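Local structure of metallocarboxypeptidase (Trypanosoma cruzi, 3DWC) at residues A353-H361 with Y492-Y500. The protein is a metal-dependent carboxypeptidase of the M32 family that probably releases C-terminal amino acids other than proline, with broad specificity. Residues are numbered along the deposited sequence; the frame is centred on the assembly and turned at random.
Sequences ADELCYPLH and YRRHLERRY. With SO4 (sulfate ion), chain V.
Residues 355-359, entering the first turn of the helix that runs to 374, meet one side of helix 490-501, with CA atoms of Leu356 and Leu496 nearest at 6.7 Å. Glu355 reaches across with CG anti to its backbone nitrogen (chi1 -179°) and its chain extended, which delivers the carboxylate to three helix side chains. Glu355 OE1 accepts from Tyr500 OH (2.6 Å) on its anti lone pair and from Arg499 NH2 (2.8 Å) on its syn lone pair, a salt bridge whose acceptor lies close to the guanidinium plane. His495 NE2 donates to Glu355 OE2 (2.5 Å); OE2 lies in the imidazole plane, whereas the nitrogen comes from above the carboxylate plane, 42° out of it. His495 CE1 also sits over the centre of the Arg499 guanidinium. Apolar contacts flank the cluster: Leu356 CD1 packs on Leu496 CB (3.8 Å), Leu356 CB lies over one face of the Tyr500 ring, and the Pro359 ring abuts the Tyr492 hydroxyl. One water joins Glu355 O to Tyr492 OH; another links Glu355 N to Tyr500 OH. Arg499 NH2 also binds Met306 O, tying in helix 294-309. Three donors, one formally positive, probably keep the buried Glu355 carboxylate ionised, clamping the chain's last helix to the segment entering helix 358-374, away from the cobalt site.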
loop_
_atom_site.group_PDB
_atom_site.type_symbol
_atom_site.label_atom_id
_atom_site.label_comp_id
_atom_site.label_asym_id
_atom_site.label_seq_id
_atom_site.Cartn_x
_atom_site.Cartn_y
_atom_site.Cartn_z
ATOM N N ALA B 353 20.366 21.507 11.172
ATOM C CA ALA B 353 20.554 22.865 11.673
ATOM C C ALA B 353 19.479 23.236 12.676
ATOM O O ALA B 353 18.357 22.871 12.502
ATOM C CB ALA B 353 20.577 23.864 10.495
ATOM N N ASP B 354 19.832 24.008 13.695
ATOM C CA ASP B 354 18.862 24.424 14.692
ATOM C C ASP B 354 17.968 25.558 14.149
ATOM O O ASP B 354 18.159 26.019 13.034
ATOM C CB ASP B 354 19.587 24.806 15.991
ATOM C CG ASP B 354 20.593 25.963 15.812
ATOM O OD1 ASP B 354 21.757 25.748 16.174
ATOM O OD2 ASP B 354 20.224 27.087 15.346
ATOM N N GLU B 355 16.991 26.013 14.931
ATOM C CA GLU B 355 15.972 26.907 14.413
ATOM C C GLU B 355 16.594 28.210 13.896
ATOM O O GLU B 355 16.109 28.820 12.937
ATOM C CB GLU B 355 14.910 27.179 15.512
ATOM C CG GLU B 355 13.777 28.082 15.077
ATOM C CD GLU B 355 12.819 28.354 16.172
ATOM O OE1 GLU B 355 13.164 28.109 17.340
ATOM O OE2 GLU B 355 11.691 28.775 15.868
ATOM N N LEU B 356 17.659 28.662 14.533
ATOM C CA LEU B 356 18.249 29.957 14.204
ATOM C C LEU B 356 19.167 29.907 12.984
ATOM O O LEU B 356 19.151 30.818 12.151
ATOM C CB LEU B 356 18.976 30.524 15.444
ATOM C CG LEU B 356 19.487 31.970 15.443
ATOM C CD1 LEU B 356 18.394 33.039 15.338
ATOM C CD2 LEU B 356 20.301 32.236 16.703
ATOM N N CYS B 357 19.943 28.831 12.859
ATOM C CA CYS B 357 20.948 28.698 11.797
ATOM C C CYS B 357 20.346 28.287 10.499
ATOM O O CYS B 357 20.824 28.640 9.429
ATOM C CB CYS B 357 21.992 27.658 12.183
ATOM S SG CYS B 357 23.033 28.204 13.539
ATOM N N TYR B 358 19.303 27.488 10.599
ATOM C CA TYR B 358 18.620 26.926 9.449
ATOM C C TYR B 358 18.352 27.928 8.276
ATOM O O TYR B 358 18.753 27.666 7.138
ATOM C CB TYR B 358 17.349 26.223 9.917
ATOM C CG TYR B 358 16.833 25.243 8.913
ATOM C CD1 TYR B 358 17.012 23.877 9.092
ATOM C CD2 TYR B 358 16.229 25.678 7.751
ATOM C CE1 TYR B 358 16.561 22.980 8.159
ATOM C CE2 TYR B 358 15.768 24.789 6.831
ATOM C CZ TYR B 358 15.938 23.451 7.036
ATOM O OH TYR B 358 15.473 22.589 6.099
ATOM N N PRO B 359 17.705 29.066 8.540
ATOM C CA PRO B 359 17.460 30.020 7.456
ATOM C C PRO B 359 18.732 30.514 6.729
ATOM O O PRO B 359 18.657 30.885 5.560
ATOM C CB PRO B 359 16.813 31.191 8.176
ATOM C CG PRO B 359 17.164 31.040 9.584
ATOM C CD PRO B 359 17.144 29.563 9.795
ATOM N N LEU B 360 19.857 30.564 7.430
ATOM C CA LEU B 360 21.109 30.927 6.803
ATOM C C LEU B 360 21.526 29.891 5.721
ATOM O O LEU B 360 21.997 30.278 4.652
ATOM C CB LEU B 360 22.174 31.138 7.867
ATOM C CG LEU B 360 21.874 32.381 8.705
ATOM C CD1 LEU B 360 22.722 32.426 9.975
ATOM C CD2 LEU B 360 22.027 33.663 7.873
ATOM N N HIS B 361 21.290 28.603 5.971
ATOM C CA HIS B 361 21.532 27.549 4.980
ATOM C C HIS B 361 20.597 27.717 3.777
ATOM O O HIS B 361 20.996 27.552 2.640
ATOM C CB HIS B 361 21.323 26.145 5.599
ATOM C CG HIS B 361 22.354 25.752 6.639
ATOM N ND1 HIS B 361 23.486 25.014 6.338
ATOM C CD2 HIS B 361 22.402 25.972 7.976
ATOM C CE1 HIS B 361 24.194 24.825 7.437
ATOM N NE2 HIS B 361 23.545 25.377 8.450
ATOM N N TYR B 492 9.165 36.778 11.849
ATOM C CA TYR B 492 10.166 35.708 12.032
ATOM C C TYR B 492 11.351 36.302 12.768
ATOM O O TYR B 492 11.855 35.716 13.691
ATOM C CB TYR B 492 10.574 35.195 10.640
ATOM C CG TYR B 492 11.477 33.985 10.539
ATOM C CD1 TYR B 492 11.375 32.894 11.417
ATOM C CD2 TYR B 492 12.382 33.893 9.504
ATOM C CE1 TYR B 492 12.169 31.773 11.256
ATOM C CE2 TYR B 492 13.194 32.766 9.352
ATOM C CZ TYR B 492 13.078 31.722 10.223
ATOM O OH TYR B 492 13.897 30.631 10.035
ATOM N N ARG B 493 11.781 37.491 12.362
ATOM C CA ARG B 493 12.850 38.202 13.064
ATOM C C ARG B 493 12.547 38.401 14.570
ATOM O O ARG B 493 13.385 38.138 15.405
ATOM C CB ARG B 493 13.080 39.584 12.387
ATOM C CG ARG B 493 14.170 40.410 13.014
ATOM C CD ARG B 493 14.338 41.812 12.377
ATOM N NE ARG B 493 15.481 42.471 12.985
ATOM C CZ ARG B 493 16.093 43.573 12.552
ATOM N NH1 ARG B 493 15.687 44.246 11.487
ATOM N NH2 ARG B 493 17.137 44.009 13.228
ATOM N N ARG B 494 11.371 38.936 14.890
ATOM C CA ARG B 494 10.976 39.160 16.283
ATOM C C ARG B 494 10.863 37.881 17.066
ATOM O O ARG B 494 11.206 37.870 18.241
ATOM C CB ARG B 494 9.610 39.847 16.385
ATOM C CG ARG B 494 9.676 41.259 16.673
ATOM C CD ARG B 494 9.380 42.036 15.543
ATOM N NE ARG B 494 7.978 41.950 15.138
ATOM C CZ ARG B 494 7.386 42.879 14.401
ATOM N NH1 ARG B 494 8.061 43.968 14.058
ATOM N NH2 ARG B 494 6.115 42.736 14.028
ATOM N N HIS B 495 10.344 36.831 16.442
ATOM C CA HIS B 495 10.327 35.457 17.043
ATOM C C HIS B 495 11.735 34.964 17.392
ATOM O O HIS B 495 11.990 34.500 18.510
ATOM C CB HIS B 495 9.710 34.447 16.073
ATOM C CG HIS B 495 9.945 33.007 16.464
ATOM N ND1 HIS B 495 9.328 32.435 17.558
ATOM C CD2 HIS B 495 10.689 32.024 15.898
ATOM C CE1 HIS B 495 9.717 31.186 17.682
ATOM N NE2 HIS B 495 10.554 30.904 16.690
ATOM N N LEU B 496 12.649 35.042 16.419
ATOM C CA LEU B 496 14.030 34.603 16.664
ATOM C C LEU B 496 14.775 35.431 17.712
ATOM O O LEU B 496 15.459 34.879 18.544
ATOM C CB LEU B 496 14.836 34.489 15.335
ATOM C CG LEU B 496 14.365 33.428 14.305
ATOM C CD1 LEU B 496 15.073 33.593 13.002
ATOM C CD2 LEU B 496 14.469 31.944 14.811
ATOM N N GLU B 497 14.660 36.753 17.659
ATOM C CA GLU B 497 15.206 37.674 18.675
ATOM C C GLU B 497 14.707 37.412 20.093
ATOM O O GLU B 497 15.510 37.314 21.042
ATOM C CB GLU B 497 14.863 39.137 18.310
ATOM C CG GLU B 497 15.630 39.657 17.113
ATOM C CD GLU B 497 15.163 41.057 16.677
ATOM O OE1 GLU B 497 15.866 41.661 15.884
ATOM O OE2 GLU B 497 14.100 41.549 17.106
ATOM N N ARG B 498 13.389 37.272 20.225
ATOM C CA ARG B 498 12.767 37.012 21.495
ATOM C C ARG B 498 13.134 35.683 22.110
ATOM O O ARG B 498 13.300 35.596 23.325
ATOM C CB ARG B 498 11.231 37.100 21.393
ATOM C CG ARG B 498 10.769 38.530 21.182
ATOM C CD ARG B 498 9.291 38.664 20.801
ATOM N NE ARG B 498 9.005 40.058 20.445
ATOM C CZ ARG B 498 7.883 40.470 19.831
ATOM N NH1 ARG B 498 6.936 39.623 19.492
ATOM N NH2 ARG B 498 7.718 41.746 19.542
ATOM N N ARG B 499 13.228 34.659 21.274
ATOM C CA ARG B 499 13.512 33.345 21.748
ATOM C C ARG B 499 15.012 33.202 22.040
ATOM O O ARG B 499 15.371 32.787 23.135
ATOM C CB ARG B 499 13.027 32.313 20.752
ATOM C CG ARG B 499 13.497 30.906 21.085
ATOM C CD ARG B 499 12.750 29.865 20.283
ATOM N NE ARG B 499 11.347 29.740 20.659
ATOM C CZ ARG B 499 10.478 28.946 20.046
ATOM N NH1 ARG B 499 9.213 28.862 20.479
ATOM N NH2 ARG B 499 10.886 28.211 19.026
ATOM N N TYR B 500 15.881 33.569 21.084
ATOM C CA TYR B 500 17.310 33.283 21.230
ATOM C C TYR B 500 18.155 34.374 21.881
ATOM O O TYR B 500 19.132 34.096 22.582
ATOM C CB TYR B 500 17.892 32.799 19.906
ATOM C CG TYR B 500 17.265 31.468 19.526
ATOM C CD1 TYR B 500 17.686 30.281 20.126
ATOM C CD2 TYR B 500 16.193 31.407 18.645
ATOM C CE1 TYR B 500 17.097 29.079 19.805
ATOM C CE2 TYR B 500 15.578 30.199 18.330
ATOM C CZ TYR B 500 16.021 29.049 18.934
ATOM O OH TYR B 500 15.435 27.842 18.653
HETATM S S SO4 V . 6.423 45.189 11.110
HETATM O O1 SO4 V . 5.901 46.357 11.828
HETATM O O2 SO4 V . 6.521 45.489 9.673
HETATM O O3 SO4 V . 7.790 44.946 11.576
HETATM O O4 SO4 V . 5.554 44.031 11.402
HETATM O O HOH W 1 13.717 28.757 11.684
HETATM O O HOH W 2 16.611 25.190 17.967
#